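Local coordinates for flagellin hook IN motif family (Aeromonas hydrophila subsp. hydrophila, PDB 6XI1), which probably forms part of the extender region of a calcium-dependent RTX adhesin, a row of tandem beta-sandwich repeats stiffened by calcium ions at their junctions, at residues 34-37 with 38-41; 160-163 with 164-168; 266-269 with 270-274. One frame throughout, in Å; residues are numbered along the deposited sequence.

Interaction 1 (34-37 with 38-41); sequences AVTE and DEST. With CA (calcium ion), chain M; CA (calcium ion), chain L.
Thr-36 and Glu-39 are the ends of a type II beta turn that closes the end of strand 26-36 in a cadherin-like beta-sandwich repeat, with Glu-39 N hydrogen-bonded to Thr-36 O at 3.0 Å. The Glu-39 side chain then doubles back over the strand. Its CG sits between the backbone N and the carbonyl carbon (chi1 70°), which brings Glu-39 CB to 3.2 Å and Glu-39 CG to 3.1 Å from Thr-36 O. Beyond CG the chain is extended and crosses Thr-36 at about a right angle. Glu-39 OE1 accepts the N-H of Thr-36 N at 3.0 Å; the bond is fairly straight at the hydrogen (161°), yet the N-H comes from above the carboxylate plane, 68° out of it. Glu-39 OE2 lies against CB and CG1 of Val-35.

The corners of the same turn carry the metal ligands. Glu-37 and Asp-38 run side by side in the same direction. Glu-37 clasps one calcium with both oxygens, and its OE2 also bridges to a second calcium, which Asp-38 OD2 binds at 2.3 Å. Gln-96 and Asp-129 help complete this second site, while Asn-92 ND2 holds the other oxygen of Asp-38. Shared between two cations, Glu-37 OE2 stands 2.3 Å from the calcium of chain M and 2.6 Å from that of chain L.

Interaction 2 (160-163 with 164-168); sequences DVDG and ADEAK. With CA (calcium ion), chain Q; CA (calcium ion), chain L.
Asp-160 has its CG opposite the backbone N (chi1 -163°), whereas Glu-166 carries its CG opposite the carbonyl carbon (chi1 -64°) and runs extended from there; the two side chains converge on one calcium. Asp-160 grips this ion with both oxygens, and Glu-166 OE1 binds it at 2.2 Å. Their carboxylate planes stand 82° apart, so the glutamate comes in across the aspartate instead of lying flat on it. Asp-162 OD2 supplies a further ligand at 2.4 Å. The other oxygen, Asp-162 OD1, reaches a second calcium at 2.4 Å, making this carboxylate a bridge between two sites. The carboxylate oxygens crowd to within 3.2 Å between Asp-160 OD2 and Glu-166 OE1, a closeness that the shared cation probably offsets.

This is a calcium-binding loop of a cadherin-like repeat, located between strands 149-159 and 172-176. The first ion is completed by Asn-128, Asp-129 and Asp-220; the second also binds Glu-37, from the preceding repeat. A type I beta turn from Asp-160 to Gly-163 shapes the first half of the loop. Within it, Asp-160 OD1 accepts Asp-162 N on its anti side, close to the carboxylate plane, forming an Asx turn that fixes the rotation of a chelating group.

The second half folds back on Gly-163 O, which receives Glu-166 N at 3.1 Å and, weakly, Ala-167 N. Ala-167 is itself the centre of an inverse gamma turn, and its CB packs near Asp-160 CB. A water donates to both Asp-160 OD2 and Glu-166 O, each at 2.7 Å.

Interaction 3 (266-269 with 270-274); sequences DVDG and ADEAK. With CA (calcium ion), chain R; NA (sodium ion), chain J; CA (calcium ion), chain O.
Metal bonds dominate the meeting of Asp-266, Asp-268 and Glu-272. One calcium is chelated by both oxygens of Asp-266 and bound by Asp-268 OD2 and by Glu-272 OE1, the last at 2.1 Å. The glutamate plane is turned 80° from that of Asp-266 and 51° from that of Asp-268. Asp-268 OD1 extends to another calcium at 2.4 Å. A sodium ion is held by Asp-268 O at 2.1 Å, by both oxygens of Asp-271 and by four waters. CG of Asp-271 lies between its backbone N and carbonyl carbon (chi1 45°), which folds the carboxylate back toward Gly-269.

Such a loop, following strand 255-265, belongs to the calcium-bound junction of successive cadherin-like repeats; Asn-234, Asp-235 and Asp-326 complete the first calcium site.

Hydrogen bonds set the loop's course. Asp-266 OD1 accepts Asp-268 N in an Asx turn, and Glu-272 N reaches Gly-269 O at 3.0 Å from above the carbonyl plane. Waters add two links: one donates to Asp-266 OD2 and Glu-272 O, while one of the sodium-bound waters donates to Glu-272 OE2 at 2.8 Å.

Overall arrangement
From the N terminus the three contacts follow in series, each in a different cadherin-like repeat, and none nests in or crosses another. Interaction 1 closes the turn between strands 26-36 and 43-53. Interaction 2 closes a loop after strand 149-159, about 20 Å from interaction 1, centre to centre; the two do not touch, but the calcium of chain L is bound by both, tying the first repeat to the second. Interaction 3 closes the equivalent loop after strand 255-265, about 52 Å from interaction 2, centre to centre. There Asp-268 shares a calcium with Glu-143, Gln-202 and Leu-204, so it joins the third repeat to the second in the same manner, while the sodium is held within the loop.

Interaction 1 (34-37 with 38-41)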
loop_
_atom_site.group_PDB
_atom_site.type_symbol
_atom_site.label_atom_id
_atom_site.label_comp_id
_atom_site.label_asym_id
_atom_site.label_seq_id
_atom_site.Cartn_x
_atom_site.Cartn_y
_atom_site.Cartn_z
ATOM N N ALA A 34 -29.114 -7.939 -61.377
ATOM C CA ALA A 34 -28.442 -7.474 -60.143
ATOM C C ALA A 34 -28.251 -8.682 -59.238
ATOM O O ALA A 34 -29.152 -9.541 -59.184
ATOM C CB ALA A 34 -29.255 -6.402 -59.468
ATOM N N VAL A 35 -27.090 -8.765 -58.593
ATOM C CA VAL A 35 -26.817 -9.736 -57.503
ATOM C C VAL A 35 -26.166 -8.932 -56.374
ATOM O O VAL A 35 -25.537 -7.897 -56.650
ATOM C CB VAL A 35 -25.926 -10.902 -57.975
ATOM C CG1 VAL A 35 -26.629 -11.748 -59.036
ATOM C CG2 VAL A 35 -24.564 -10.422 -58.482
ATOM N N THR A 36 -26.429 -9.334 -55.138
ATOM C CA THR A 36 -25.801 -8.764 -53.924
ATOM C C THR A 36 -24.886 -9.846 -53.364
ATOM O O THR A 36 -25.311 -11.018 -53.234
ATOM C CB THR A 36 -26.860 -8.240 -52.939
ATOM O OG1 THR A 36 -27.584 -7.230 -53.646
ATOM C CG2 THR A 36 -26.271 -7.653 -51.676
ATOM N N GLU A 37 -23.676 -9.445 -52.987
ATOM C CA GLU A 37 -22.740 -10.268 -52.205
ATOM C C GLU A 37 -23.507 -10.956 -51.075
ATOM O O GLU A 37 -24.324 -10.261 -50.449
ATOM C CB GLU A 37 -21.636 -9.355 -51.670
ATOM C CG GLU A 37 -20.747 -10.036 -50.645
ATOM C CD GLU A 37 -19.759 -9.120 -49.943
ATOM O OE1 GLU A 37 -19.612 -7.964 -50.349
ATOM O OE2 GLU A 37 -19.129 -9.593 -49.017
ATOM N N ASP A 38 -23.258 -12.243 -50.873
ATOM C CA ASP A 38 -23.807 -13.112 -49.799
ATOM C C ASP A 38 -25.348 -13.242 -49.876
ATOM O O ASP A 38 -25.955 -13.654 -48.853
ATOM C CB ASP A 38 -23.350 -12.611 -48.417
ATOM C CG ASP A 38 -21.830 -12.579 -48.244
ATOM O OD1 ASP A 38 -21.153 -13.474 -48.767
ATOM O OD2 ASP A 38 -21.324 -11.620 -47.617
ATOM N N GLU A 39 -25.993 -12.921 -51.007
ATOM C CA GLU A 39 -27.483 -13.082 -51.113
ATOM C C GLU A 39 -27.771 -14.586 -51.182
ATOM O O GLU A 39 -28.885 -15.013 -50.794
ATOM C CB GLU A 39 -28.112 -12.308 -52.280
ATOM C CG GLU A 39 -27.774 -12.879 -53.653
ATOM C CD GLU A 39 -28.482 -12.239 -54.841
ATOM O OE1 GLU A 39 -28.838 -11.031 -54.749
ATOM O OE2 GLU A 39 -28.671 -12.945 -55.857
ATOM N N SER A 40 -26.780 -15.352 -51.624
ATOM C CA SER A 40 -26.856 -16.805 -51.873
ATOM C C SER A 40 -25.432 -17.353 -51.950
ATOM O O SER A 40 -24.503 -16.556 -52.121
ATOM C CB SER A 40 -27.629 -17.081 -53.158
ATOM O OG SER A 40 -27.005 -16.477 -54.297
ATOM N N THR A 41 -25.268 -18.668 -51.823
ATOM C CA THR A 41 -23.958 -19.354 -51.753
ATOM C C THR A 41 -24.141 -20.761 -52.315
ATOM O O THR A 41 -25.212 -21.336 -52.148
ATOM C CB THR A 41 -23.432 -19.350 -50.306
ATOM O OG1 THR A 41 -22.216 -20.094 -50.270
ATOM C CG2 THR A 41 -24.396 -19.937 -49.294
HETATM CA CA CA M . -19.193 -10.891 -47.089
HETATM CA CA CA L . -17.834 -7.410 -48.656
HETATM O O HOH W 1 -30.605 -9.923 -56.149
HETATM O O HOH W 2 -20.462 -9.814 -45.244
HETATM O O HOH W 3 -19.458 -12.764 -45.698
#

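Interaction 2 (160-163 with 164-168)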
loop_
_atom_site.group_PDB
_atom_site.type_symbol
_atom_site.label_atom_id
_atom_site.label_comp_id
_atom_site.label_asym_id
_atom_site.label_seq_id
_atom_site.Cartn_x
_atom_site.Cartn_y
_atom_site.Cartn_z
ATOM N N ASP A 160 -9.525 -6.759 -42.963
ATOM C CA ASP A 160 -10.896 -6.511 -43.443
ATOM C C ASP A 160 -10.934 -6.827 -44.934
ATOM O O ASP A 160 -10.330 -6.115 -45.711
ATOM C CB ASP A 160 -11.312 -5.064 -43.156
ATOM C CG ASP A 160 -12.798 -4.854 -43.248
ATOM O OD1 ASP A 160 -13.415 -5.335 -44.256
ATOM O OD2 ASP A 160 -13.330 -4.117 -42.364
ATOM N N VAL A 161 -11.706 -7.832 -45.290
ATOM C CA VAL A 161 -11.779 -8.325 -46.691
ATOM C C VAL A 161 -12.357 -7.228 -47.565
ATOM O O VAL A 161 -12.093 -7.287 -48.744
ATOM C CB VAL A 161 -12.553 -9.642 -46.814
ATOM C CG1 VAL A 161 -11.940 -10.737 -45.951
ATOM C CG2 VAL A 161 -14.018 -9.459 -46.547
ATOM N N ASP A 162 -13.020 -6.206 -47.016
ATOM C CA ASP A 162 -13.538 -5.101 -47.870
ATOM C C ASP A 162 -12.411 -4.150 -48.321
ATOM O O ASP A 162 -12.728 -3.223 -49.049
ATOM C CB ASP A 162 -14.629 -4.323 -47.150
ATOM C CG ASP A 162 -15.804 -5.205 -46.795
ATOM O OD1 ASP A 162 -16.201 -6.022 -47.659
ATOM O OD2 ASP A 162 -16.262 -5.107 -45.629
ATOM N N GLY A 163 -11.172 -4.364 -47.877
ATOM C CA GLY A 163 -9.990 -3.715 -48.474
ATOM C C GLY A 163 -9.104 -2.989 -47.467
ATOM O O GLY A 163 -9.481 -2.854 -46.230
ATOM N N ALA A 164 -7.990 -2.474 -47.994
ATOM C CA ALA A 164 -6.944 -1.752 -47.231
ATOM C C ALA A 164 -7.541 -0.478 -46.616
ATOM O O ALA A 164 -7.117 -0.163 -45.474
ATOM C CB ALA A 164 -5.759 -1.466 -48.116
ATOM N N ASP A 165 -8.505 0.157 -47.300
ATOM C CA ASP A 165 -9.277 1.341 -46.831
ATOM C C ASP A 165 -9.931 1.075 -45.457
ATOM O O ASP A 165 -9.981 2.010 -44.648
ATOM C CB ASP A 165 -10.333 1.807 -47.853
ATOM C CG ASP A 165 -11.299 0.749 -48.416
ATOM O OD1 ASP A 165 -11.137 -0.479 -48.173
ATOM O OD2 ASP A 165 -12.225 1.158 -49.153
ATOM N N GLU A 166 -10.426 -0.138 -45.197
ATOM C CA GLU A 166 -11.146 -0.491 -43.932
ATOM C C GLU A 166 -10.224 -1.195 -42.921
ATOM O O GLU A 166 -10.610 -1.324 -41.734
ATOM C CB GLU A 166 -12.355 -1.375 -44.242
ATOM C CG GLU A 166 -13.409 -0.673 -45.079
ATOM C CD GLU A 166 -14.736 -1.392 -45.212
ATOM O OE1 GLU A 166 -15.004 -2.306 -44.435
ATOM O OE2 GLU A 166 -15.484 -1.031 -46.118
ATOM N N ALA A 167 -9.089 -1.727 -43.352
ATOM C CA ALA A 167 -8.218 -2.606 -42.523
ATOM C C ALA A 167 -7.318 -1.696 -41.685
ATOM O O ALA A 167 -6.082 -1.725 -41.851
ATOM C CB ALA A 167 -7.419 -3.605 -43.368
ATOM N N LYS A 168 -7.940 -0.836 -40.856
ATOM C CA LYS A 168 -7.226 0.186 -40.076
ATOM C C LYS A 168 -8.106 0.465 -38.855
ATOM O O LYS A 168 -9.333 0.221 -38.957
ATOM C CB LYS A 168 -7.146 1.549 -40.786
ATOM C CG LYS A 168 -6.420 1.613 -42.113
ATOM C CD LYS A 168 -6.080 3.053 -42.480
ATOM C CE LYS A 168 -6.961 3.678 -43.535
ATOM N NZ LYS A 168 -6.272 3.741 -44.851
HETATM CA CA CA Q . -15.507 -4.274 -43.480
HETATM CA CA CA L . -17.834 -7.410 -48.656
HETATM O O HOH W 4 -13.040 -1.968 -40.732
#

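Interaction 3 (266-269 with 270-274)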
loop_
_atom_site.group_PDB
_atom_site.type_symbol
_atom_site.label_atom_id
_atom_site.label_comp_id
_atom_site.label_asym_id
_atom_site.label_seq_id
_atom_site.Cartn_x
_atom_site.Cartn_y
_atom_site.Cartn_z
ATOM N N ASP A 266 -4.601 4.825 6.925
ATOM C CA ASP A 266 -4.025 3.904 5.912
ATOM C C ASP A 266 -4.710 4.186 4.579
ATOM O O ASP A 266 -5.883 3.925 4.458
ATOM C CB ASP A 266 -4.118 2.456 6.389
ATOM C CG ASP A 266 -3.192 1.534 5.639
ATOM O OD1 ASP A 266 -3.187 1.624 4.360
ATOM O OD2 ASP A 266 -2.490 0.691 6.319
ATOM N N VAL A 267 -3.960 4.629 3.575
ATOM C CA VAL A 267 -4.602 4.923 2.249
ATOM C C VAL A 267 -5.208 3.657 1.623
ATOM O O VAL A 267 -6.125 3.773 0.769
ATOM C CB VAL A 267 -3.668 5.673 1.301
ATOM C CG1 VAL A 267 -3.197 6.962 1.925
ATOM C CG2 VAL A 267 -2.507 4.835 0.837
ATOM N N ASP A 268 -4.796 2.465 2.054
ATOM C CA ASP A 268 -5.384 1.198 1.546
ATOM C C ASP A 268 -6.786 0.965 2.079
ATOM O O ASP A 268 -7.386 0.007 1.602
ATOM C CB ASP A 268 -4.490 -0.007 1.833
ATOM C CG ASP A 268 -3.122 0.190 1.266
ATOM O OD1 ASP A 268 -3.048 0.586 0.046
ATOM O OD2 ASP A 268 -2.178 0.001 2.019
ATOM N N GLY A 269 -7.265 1.787 3.023
ATOM C CA GLY A 269 -8.695 1.807 3.402
ATOM C C GLY A 269 -8.917 1.704 4.914
ATOM O O GLY A 269 -7.964 1.392 5.649
ATOM N N ALA A 270 -10.174 1.862 5.341
ATOM C CA ALA A 270 -10.628 1.733 6.752
ATOM C C ALA A 270 -10.382 0.317 7.289
ATOM O O ALA A 270 -10.092 0.236 8.483
ATOM C CB ALA A 270 -12.086 2.110 6.880
ATOM N N ASP A 271 -10.444 -0.723 6.444
ATOM C CA ASP A 271 -10.084 -2.127 6.810
ATOM C C ASP A 271 -8.683 -2.164 7.479
ATOM O O ASP A 271 -8.458 -2.910 8.446
ATOM C CB ASP A 271 -10.208 -3.067 5.607
ATOM C CG ASP A 271 -9.635 -2.591 4.256
ATOM O OD1 ASP A 271 -9.086 -1.444 4.138
ATOM O OD2 ASP A 271 -9.727 -3.389 3.284
ATOM N N GLU A 272 -7.775 -1.303 7.051
ATOM C CA GLU A 272 -6.361 -1.312 7.513
ATOM C C GLU A 272 -6.090 -0.250 8.569
ATOM O O GLU A 272 -5.009 -0.332 9.185
ATOM C CB GLU A 272 -5.436 -1.119 6.309
ATOM C CG GLU A 272 -5.384 -2.343 5.455
ATOM C CD GLU A 272 -4.353 -2.425 4.348
ATOM O OE1 GLU A 272 -3.259 -1.757 4.382
ATOM O OE2 GLU A 272 -4.698 -3.124 3.416
ATOM N N ALA A 273 -6.969 0.750 8.700
ATOM C CA ALA A 273 -6.711 1.935 9.543
ATOM C C ALA A 273 -7.126 1.588 10.978
ATOM O O ALA A 273 -8.037 2.258 11.530
ATOM C CB ALA A 273 -7.427 3.168 9.034
ATOM N N LYS A 274 -6.475 0.587 11.561
ATOM C CA LYS A 274 -6.668 0.228 12.988
ATOM C C LYS A 274 -5.458 -0.573 13.467
ATOM O O LYS A 274 -4.626 -0.992 12.628
ATOM C CB LYS A 274 -7.976 -0.529 13.224
ATOM C CG LYS A 274 -8.336 -1.590 12.224
ATOM C CD LYS A 274 -9.724 -2.210 12.429
ATOM C CE LYS A 274 -10.792 -1.643 11.521
ATOM N NZ LYS A 274 -11.873 -2.631 11.281
HETATM CA CA CA R . -1.682 -0.356 4.284
HETATM NA NA NA J . -8.633 -1.634 1.610
HETATM CA CA CA O . -1.898 0.970 -2.064
HETATM O O HOH W 5 -2.532 -0.964 8.572
HETATM O O HOH W 6 -6.892 -3.083 1.626
HETATM O O HOH W 7 -10.565 -0.550 1.580
HETATM O O HOH W 8 -9.455 -3.287 0.221
HETATM O O HOH W 9 -8.378 -0.917 -0.828
#